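Local coordinates for molybdenum ABC transporter, periplasmic molybdenum-binding protein (Vibrio cholerae, PDB 4RXL), which binds tungstate in this structure and probably delivers molybdate or tungstate to its membrane ABC transporter as the periplasmic solute-binding component, at residues Y9-M14 against G38-L43; N84-I89 against I169-D174. One frame throughout, in Å; residues are numbered along the deposited sequence.

Interaction 1: Y9-M14 against G38-L43; sequences YAASSM and GGSSSL. With WO4 (tungstate(VI)ion), chain B.
A10 and S12 meet G38 through their backbones at the C-terminal ends of two parallel strands, 6-11 and 33-38, of the periplasmic binding protein fold, where the tungstate sits. G38 N reaches A10 O in a weak hydrogen bond of 3.3 Å, while S12 N closes on G38 O at 2.9 Å, coming from above the carbonyl plane. A11, bridged to G38 between these two bonds, adds a CA-H...O contact to G38 O. Past the bridge, 12-14 is a 3-10 turn, and G39 is the N-cap of helix 40-49.

S13 comes from that turn and S40 from the first residue of the helix, whose N-terminal end would be expected to favour an anion. S13 N lies 2.8 Å from tungstate O4, and S40 N 2.6 Å from O3. In each serine OG stays beside its own N (chi1 55° in S13, -56° in S40), so N and OG point at one oxygen; both hydroxyl contacts are implausibly short, and their exact lengths are doubtful. S13 OG is also hydrogen-bonded to Y197 OH, and S40 OG to A59 N. The A11 methyl packs against both S40 OG and tungstate O4. Behind the site L43 sends its methyls different ways: L43 CD2 lies 3.7 Å from Y9 CD2, oblique to the ring, and L43 CD1 sits 3.3 Å from A10 O.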
ATOM      1  N   TYR A   9      10.717  -7.203  -4.541  1.00 16.33           N
ATOM      2  CA  TYR A   9       9.923  -6.100  -5.087  1.00 14.27           C
ATOM      3  C   TYR A   9       8.716  -5.951  -4.198  1.00 15.09           C
ATOM      4  O   TYR A   9       7.987  -6.923  -4.021  1.00 16.52           O
ATOM      5  CB  TYR A   9       9.495  -6.458  -6.515  1.00 15.09           C
ATOM      6  CG  TYR A   9      10.506  -6.134  -7.597  1.00 20.53           C
ATOM      7  CD1 TYR A   9      11.805  -6.585  -7.519  1.00 18.14           C
ATOM      8  CD2 TYR A   9      10.141  -5.373  -8.705  1.00 26.18           C
ATOM      9  CE1 TYR A   9      12.769  -6.263  -8.475  1.00 22.84           C
ATOM     10  CE2 TYR A   9      11.062  -5.069  -9.686  1.00 27.52           C
ATOM     11  CZ  TYR A   9      12.361  -5.515  -9.577  1.00 24.05           C
ATOM     12  OH  TYR A   9      13.261  -5.189 -10.566  1.00 34.82           O
ATOM     13  N   ALA A  10       8.456  -4.778  -3.615  1.00 14.04           N
ATOM     14  CA  ALA A  10       7.367  -4.623  -2.659  1.00 12.84           C
ATOM     15  C   ALA A  10       6.647  -3.300  -2.826  1.00 13.10           C
ATOM     16  O   ALA A  10       7.278  -2.255  -2.990  1.00 13.58           O
ATOM     17  CB  ALA A  10       7.872  -4.731  -1.237  1.00 15.67           C
ATOM     18  N   ALA A  11       5.319  -3.351  -2.711  1.00 14.07           N
ATOM     19  CA  ALA A  11       4.489  -2.168  -2.649  1.00 13.58           C
ATOM     20  C   ALA A  11       5.092  -1.101  -1.731  1.00 14.42           C
ATOM     21  O   ALA A  11       5.600  -1.388  -0.631  1.00 14.26           O
ATOM     22  CB  ALA A  11       3.127  -2.552  -2.120  1.00 14.54           C
ATOM     23  N   SER A  12       5.014   0.139  -2.152  1.00 14.97           N
ATOM     24  CA  SER A  12       5.533   1.218  -1.375  1.00 14.39           C
ATOM     25  C   SER A  12       5.033   1.258   0.062  1.00 15.19           C
ATOM     26  O   SER A  12       5.783   1.647   0.949  1.00 15.62           O
ATOM     27  CB  SER A  12       5.221   2.542  -2.035  1.00 15.50           C
ATOM     28  OG  SER A  12       5.867   2.607  -3.311  1.00 18.88           O
ATOM     29  N   SER A  13       3.784   0.869   0.327  1.00 11.60           N
ATOM     30  CA  SER A  13       3.283   0.914   1.698  1.00 14.33           C
ATOM     31  C   SER A  13       4.031  -0.090   2.599  1.00 12.77           C
ATOM     32  O   SER A  13       3.909  -0.025   3.814  1.00 15.20           O
ATOM     33  CB  SER A  13       1.755   0.634   1.761  1.00 14.39           C
ATOM     34  OG  SER A  13       1.421  -0.594   1.140  1.00 16.59           O
ATOM     35  N   MET A  14       4.730  -1.049   1.994  1.00 14.32           N
ATOM     36  CA  MET A  14       5.545  -2.023   2.736  1.00 16.59           C
ATOM     37  C   MET A  14       6.988  -1.586   3.050  1.00 16.81           C
ATOM     38  O   MET A  14       7.752  -2.332   3.717  1.00 15.80           O
ATOM     39  CB  MET A  14       5.537  -3.366   1.984  1.00 14.53           C
ATOM     40  CG  MET A  14       4.345  -4.255   2.362  1.00 17.68           C
ATOM     41  SD  MET A  14       4.563  -5.170   3.963  1.00 16.02           S
ATOM     42  CE  MET A  14       2.937  -5.932   4.171  1.00 20.53           C
ATOM     43  N   GLY A  38       7.781   0.449  -4.868  1.00 16.54           N
ATOM     44  CA  GLY A  38       7.054   1.232  -5.856  1.00 15.43           C
ATOM     45  C   GLY A  38       5.610   0.814  -5.871  1.00 15.95           C
ATOM     46  O   GLY A  38       5.143  -0.024  -5.055  1.00 15.68           O
ATOM     47  N   GLY A  39       4.832   1.407  -6.749  1.00 15.87           N
ATOM     48  CA  GLY A  39       3.412   1.051  -6.822  1.00 13.11           C
ATOM     49  C   GLY A  39       3.342  -0.394  -7.306  1.00 15.70           C
ATOM     50  O   GLY A  39       4.134  -0.828  -8.166  1.00 16.42           O
ATOM     51  N   SER A  40       2.392  -1.145  -6.757  1.00 15.16           N
ATOM     52  CA  SER A  40       2.319  -2.590  -6.975  1.00 14.28           C
ATOM     53  C   SER A  40       2.142  -2.898  -8.459  1.00 13.24           C
ATOM     54  O   SER A  40       2.691  -3.883  -8.986  1.00 16.51           O
ATOM     55  CB  SER A  40       1.194  -3.231  -6.185  1.00 14.18           C
ATOM     56  OG  SER A  40       1.309  -2.963  -4.796  1.00 15.17           O
ATOM     57  N   SER A  41       1.376  -2.051  -9.156  1.00 14.69           N
ATOM     58  CA  SER A  41       1.134  -2.205 -10.604  1.00 16.73           C
ATOM     59  C   SER A  41       2.401  -2.040 -11.421  1.00 17.41           C
ATOM     60  O   SER A  41       2.721  -2.858 -12.297  1.00 21.18           O
ATOM     61  CB  SER A  41       0.094  -1.173 -11.025  1.00 20.42           C
ATOM     62  OG  SER A  41       0.407   0.063 -10.398  1.00 23.03           O
ATOM     63  N   SER A  42       3.154  -0.999 -11.118  1.00 18.54           N
ATOM     64  CA  SER A  42       4.385  -0.795 -11.816  1.00 16.71           C
ATOM     65  C   SER A  42       5.409  -1.941 -11.567  1.00 15.44           C
ATOM     66  O   SER A  42       6.050  -2.425 -12.500  1.00 16.13           O
ATOM     67  CB  SER A  42       4.963   0.540 -11.414  1.00 21.70           C
ATOM     68  OG  SER A  42       6.159   0.794 -12.148  1.00 44.08           O
ATOM     69  N   LEU A  43       5.487  -2.380 -10.303  1.00 15.49           N
ATOM     70  CA  LEU A  43       6.401  -3.474  -9.964  1.00 14.61           C
ATOM     71  C   LEU A  43       6.029  -4.727 -10.730  1.00 13.69           C
ATOM     72  O   LEU A  43       6.890  -5.400 -11.322  1.00 17.01           O
ATOM     73  CB  LEU A  43       6.376  -3.734  -8.465  1.00 17.15           C
ATOM     74  CG  LEU A  43       6.860  -2.597  -7.573  1.00 20.77           C
ATOM     75  CD1 LEU A  43       6.619  -2.938  -6.112  1.00 21.69           C
ATOM     76  CD2 LEU A  43       8.318  -2.318  -7.796  1.00 19.86           C
TER
HETATM   77  W   WO4 B 301       0.849   0.817  -3.047  1.00 14.46           W
HETATM   78  O1  WO4 B 301       1.693   2.565  -3.577  1.00 15.60           O
HETATM   79  O2  WO4 B 301      -1.190   0.848  -2.889  1.00 18.95           O
HETATM   80  O3  WO4 B 301       1.361  -0.615  -4.431  1.00 14.10           O
HETATM   81  O4  WO4 B 301       1.549   0.248  -1.190  1.00 13.75           O

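Interaction 2: N84-I89 against I169-D174. With WO4 (tungstate(VI)ion), chain B.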
ATOM      1  N   ASN A  84      -4.608  -4.307   5.769  1.00 16.13           N
ATOM      2  CA  ASN A  84      -4.498  -2.890   6.105  1.00 17.22           C
ATOM      3  C   ASN A  84      -5.888  -2.292   6.120  1.00 18.34           C
ATOM      4  O   ASN A  84      -6.868  -2.979   5.841  1.00 17.98           O
ATOM      5  CB  ASN A  84      -3.571  -2.170   5.109  1.00 16.55           C
ATOM      6  CG  ASN A  84      -2.691  -1.103   5.749  1.00 14.96           C
ATOM      7  OD1 ASN A  84      -3.065  -0.461   6.748  1.00 16.49           O
ATOM      8  ND2 ASN A  84      -1.547  -0.851   5.131  1.00 13.06           N
ATOM      9  N   SER A  85      -5.961  -1.007   6.483  1.00 17.45           N
ATOM     10  CA  SER A  85      -7.170  -0.234   6.324  1.00 17.69           C
ATOM     11  C   SER A  85      -6.806   1.056   5.626  1.00 15.02           C
ATOM     12  O   SER A  85      -5.629   1.416   5.474  1.00 14.69           O
ATOM     13  CB  SER A  85      -7.861  -0.005   7.650  1.00 21.95           C
ATOM     14  OG  SER A  85      -7.080   0.810   8.481  1.00 24.92           O
ATOM     15  N   LEU A  86      -7.833   1.771   5.186  1.00 15.53           N
ATOM     16  CA  LEU A  86      -7.691   2.989   4.387  1.00 16.15           C
ATOM     17  C   LEU A  86      -8.183   4.204   5.193  1.00 16.59           C
ATOM     18  O   LEU A  86      -9.225   4.139   5.867  1.00 17.45           O
ATOM     19  CB  LEU A  86      -8.528   2.849   3.119  1.00 16.47           C
ATOM     20  CG  LEU A  86      -8.166   3.692   1.897  1.00 16.57           C
ATOM     21  CD1 LEU A  86      -6.914   3.151   1.251  1.00 17.48           C
ATOM     22  CD2 LEU A  86      -9.314   3.671   0.910  1.00 21.92           C
ATOM     23  N   VAL A  87      -7.409   5.289   5.120  1.00 15.77           N
ATOM     24  CA  VAL A  87      -7.698   6.494   5.869  1.00 15.93           C
ATOM     25  C   VAL A  87      -7.611   7.759   5.031  1.00 17.09           C
ATOM     26  O   VAL A  87      -6.983   7.811   3.969  1.00 17.33           O
ATOM     27  CB  VAL A  87      -6.779   6.624   7.099  1.00 20.85           C
ATOM     28  CG1 VAL A  87      -6.997   5.434   8.032  1.00 18.06           C
ATOM     29  CG2 VAL A  87      -5.318   6.725   6.703  1.00 19.87           C
ATOM     30  N   LEU A  88      -8.309   8.763   5.550  1.00 18.57           N
ATOM     31  CA  LEU A  88      -8.282  10.100   5.032  1.00 18.15           C
ATOM     32  C   LEU A  88      -7.382  10.883   5.963  1.00 18.70           C
ATOM     33  O   LEU A  88      -7.608  10.931   7.187  1.00 20.53           O
ATOM     34  CB  LEU A  88      -9.685  10.680   5.027  1.00 19.79           C
ATOM     35  CG  LEU A  88      -9.851  12.089   4.440  1.00 22.30           C
ATOM     36  CD1 LEU A  88      -9.491  12.119   2.957  1.00 20.96           C
ATOM     37  CD2 LEU A  88     -11.279  12.506   4.670  1.00 21.73           C
ATOM     38  N   ILE A  89      -6.374  11.519   5.383  1.00 20.01           N
ATOM     39  CA  ILE A  89      -5.417  12.333   6.133  1.00 21.86           C
ATOM     40  C   ILE A  89      -5.393  13.796   5.701  1.00 25.90           C
ATOM     41  O   ILE A  89      -5.807  14.142   4.600  1.00 23.61           O
ATOM     42  CB  ILE A  89      -3.983  11.758   6.059  1.00 22.50           C
ATOM     43  CG1 ILE A  89      -3.496  11.578   4.616  1.00 20.08           C
ATOM     44  CG2 ILE A  89      -3.889  10.393   6.711  1.00 19.95           C
ATOM     45  CD1 ILE A  89      -1.994  11.488   4.510  1.00 19.35           C
ATOM     46  N   ILE A 169      -5.655  10.287   0.594  1.00 17.77           N
ATOM     47  CA  ILE A 169      -6.113   8.954   0.953  1.00 16.38           C
ATOM     48  C   ILE A 169      -4.926   7.987   0.899  1.00 16.77           C
ATOM     49  O   ILE A 169      -4.346   7.757  -0.135  1.00 16.33           O
ATOM     50  CB  ILE A 169      -7.290   8.479   0.082  1.00 16.73           C
ATOM     51  CG1 ILE A 169      -8.494   9.386   0.297  1.00 18.51           C
ATOM     52  CG2 ILE A 169      -7.657   7.038   0.449  1.00 14.68           C
ATOM     53  CD1 ILE A 169      -9.592   9.186  -0.726  1.00 20.26           C
ATOM     54  N   VAL A 170      -4.587   7.423   2.054  1.00 14.70           N
ATOM     55  CA  VAL A 170      -3.466   6.550   2.201  1.00 14.55           C
ATOM     56  C   VAL A 170      -3.879   5.374   3.085  1.00 14.27           C
ATOM     57  O   VAL A 170      -5.030   5.289   3.541  1.00 15.10           O
ATOM     58  CB  VAL A 170      -2.215   7.265   2.765  1.00 15.56           C
ATOM     59  CG1 VAL A 170      -1.753   8.389   1.855  1.00 18.64           C
ATOM     60  CG2 VAL A 170      -2.477   7.772   4.167  1.00 19.68           C
ATOM     61  N   TYR A 171      -2.941   4.465   3.352  1.00 13.54           N
ATOM     62  CA  TYR A 171      -3.208   3.430   4.333  1.00 14.37           C
ATOM     63  C   TYR A 171      -2.971   3.908   5.748  1.00 13.14           C
ATOM     64  O   TYR A 171      -2.222   4.854   6.005  1.00 17.23           O
ATOM     65  CB  TYR A 171      -2.380   2.188   4.065  1.00 13.57           C
ATOM     66  CG  TYR A 171      -2.497   1.653   2.666  1.00 12.78           C
ATOM     67  CD1 TYR A 171      -3.613   0.920   2.303  1.00 13.35           C
ATOM     68  CD2 TYR A 171      -1.482   1.809   1.730  1.00 12.92           C
ATOM     69  CE1 TYR A 171      -3.726   0.382   1.012  1.00 15.06           C
ATOM     70  CE2 TYR A 171      -1.576   1.258   0.461  1.00 11.90           C
ATOM     71  CZ  TYR A 171      -2.693   0.535   0.123  1.00 12.59           C
ATOM     72  OH  TYR A 171      -2.864   0.055  -1.129  1.00 14.39           O
ATOM     73  N   LYS A 172      -3.631   3.241   6.687  1.00 15.40           N
ATOM     74  CA  LYS A 172      -3.458   3.456   8.115  1.00 17.01           C
ATOM     75  C   LYS A 172      -1.983   3.395   8.484  1.00 20.14           C
ATOM     76  O   LYS A 172      -1.494   4.240   9.228  1.00 20.02           O
ATOM     77  CB  LYS A 172      -4.263   2.416   8.905  1.00 19.62           C
ATOM     78  CG  LYS A 172      -4.020   2.376  10.404  1.00 32.48           C
ATOM     79  CD  LYS A 172      -4.607   3.560  11.121  1.00 45.11           C
ATOM     80  CE  LYS A 172      -4.572   3.333  12.627  1.00 46.64           C
ATOM     81  NZ  LYS A 172      -5.312   2.098  13.035  1.00 47.60           N
ATOM     82  N   THR A 173      -1.264   2.431   7.925  1.00 17.92           N
ATOM     83  CA  THR A 173       0.167   2.259   8.240  1.00 16.90           C
ATOM     84  C   THR A 173       1.004   3.425   7.749  1.00 18.88           C
ATOM     85  O   THR A 173       2.018   3.755   8.357  1.00 20.11           O
ATOM     86  CB  THR A 173       0.706   0.951   7.665  1.00 14.75           C
ATOM     87  OG1 THR A 173       0.425   0.944   6.273  1.00 17.39           O
ATOM     88  CG2 THR A 173       0.081  -0.259   8.339  1.00 20.81           C
ATOM     89  N   ASP A 174       0.592   4.088   6.666  1.00 18.04           N
ATOM     90  CA  ASP A 174       1.354   5.233   6.149  1.00 18.82           C
ATOM     91  C   ASP A 174       1.179   6.412   7.110  1.00 23.21           C
ATOM     92  O   ASP A 174       2.141   7.079   7.489  1.00 22.55           O
ATOM     93  CB  ASP A 174       0.881   5.641   4.756  1.00 20.50           C
ATOM     94  CG  ASP A 174       0.997   4.542   3.733  1.00 23.11           C
ATOM     95  OD1 ASP A 174       2.060   3.885   3.632  1.00 22.54           O
ATOM     96  OD2 ASP A 174       0.016   4.354   3.015  1.00 17.55           O
TER
HETATM   97  W   WO4 B 301       0.849   0.817  -3.047  1.00 14.46           W
HETATM   98  O1  WO4 B 301       1.693   2.565  -3.577  1.00 15.60           O
HETATM   99  O2  WO4 B 301      -1.190   0.848  -2.889  1.00 18.95           O
HETATM  100  O3  WO4 B 301       1.361  -0.615  -4.431  1.00 14.10           O
HETATM  101  O4  WO4 B 301       1.549   0.248  -1.190  1.00 13.75           O
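The N84 side chain crosses that of Y171 at about a right angle, with amide and ring planes only 17° apart and N84 ND2 3.3 Å from Y171 CB. ND2 donates a nearly straight bond to T173 OG1, 2.9 Å away and close to the amide plane, and is also hydrogen-bonded to Y197 OH; these two partners set the amide flip. S85 N reaches OD1 steeply, from the side of the C=O. The Y171 ring has S85 O at its edge and tungstate O2 at another edge position, where Y171 OH donates to O2 over 2.6 Å. Chi1 of -53° directs this ring away from the carbonyl carbon that leads into helix 172-177.

Behind it, V87 and V170 form an antiparallel hydrogen-bonded pair, V87 N to V170 O at 2.9 Å. V170 CG2 touches V87 CG2; the V170 and I89 side chains cross at about a right angle, V170 CG2 against I89 CD1. On the other face I169 meets L86 through CG2 and L88 through CG1. In helix 172-177, K172 N bonds S85 O, and D174 OD2 receives Y171 N. Strand 195-201 and helix 125-137 flank the Y171 ring, I89 packs on helix 153-161, and R154 of that helix forms a salt bridge with D174.

Along the chain interaction 1 is complete before the first residue of interaction 2; their centres are about 16 Å apart, and one mixed sheet carries strands of both. Its strands 55-57 and 195-201 link the parallel strands of the first to the antiparallel pair of the second. The two come together at the anion: residues 9-14 and 38-43 hold two tungstate oxygens and residues 169-174 a third, while A126 and V153 add backbone N-H groups. S13 CB also packs directly on Y171 CD2, at 3.4 Å. Parts of the chain far apart in sequence thus converge on one ion, consistent with the two-lobed, cleft-binding design of periplasmic solute-binding proteins.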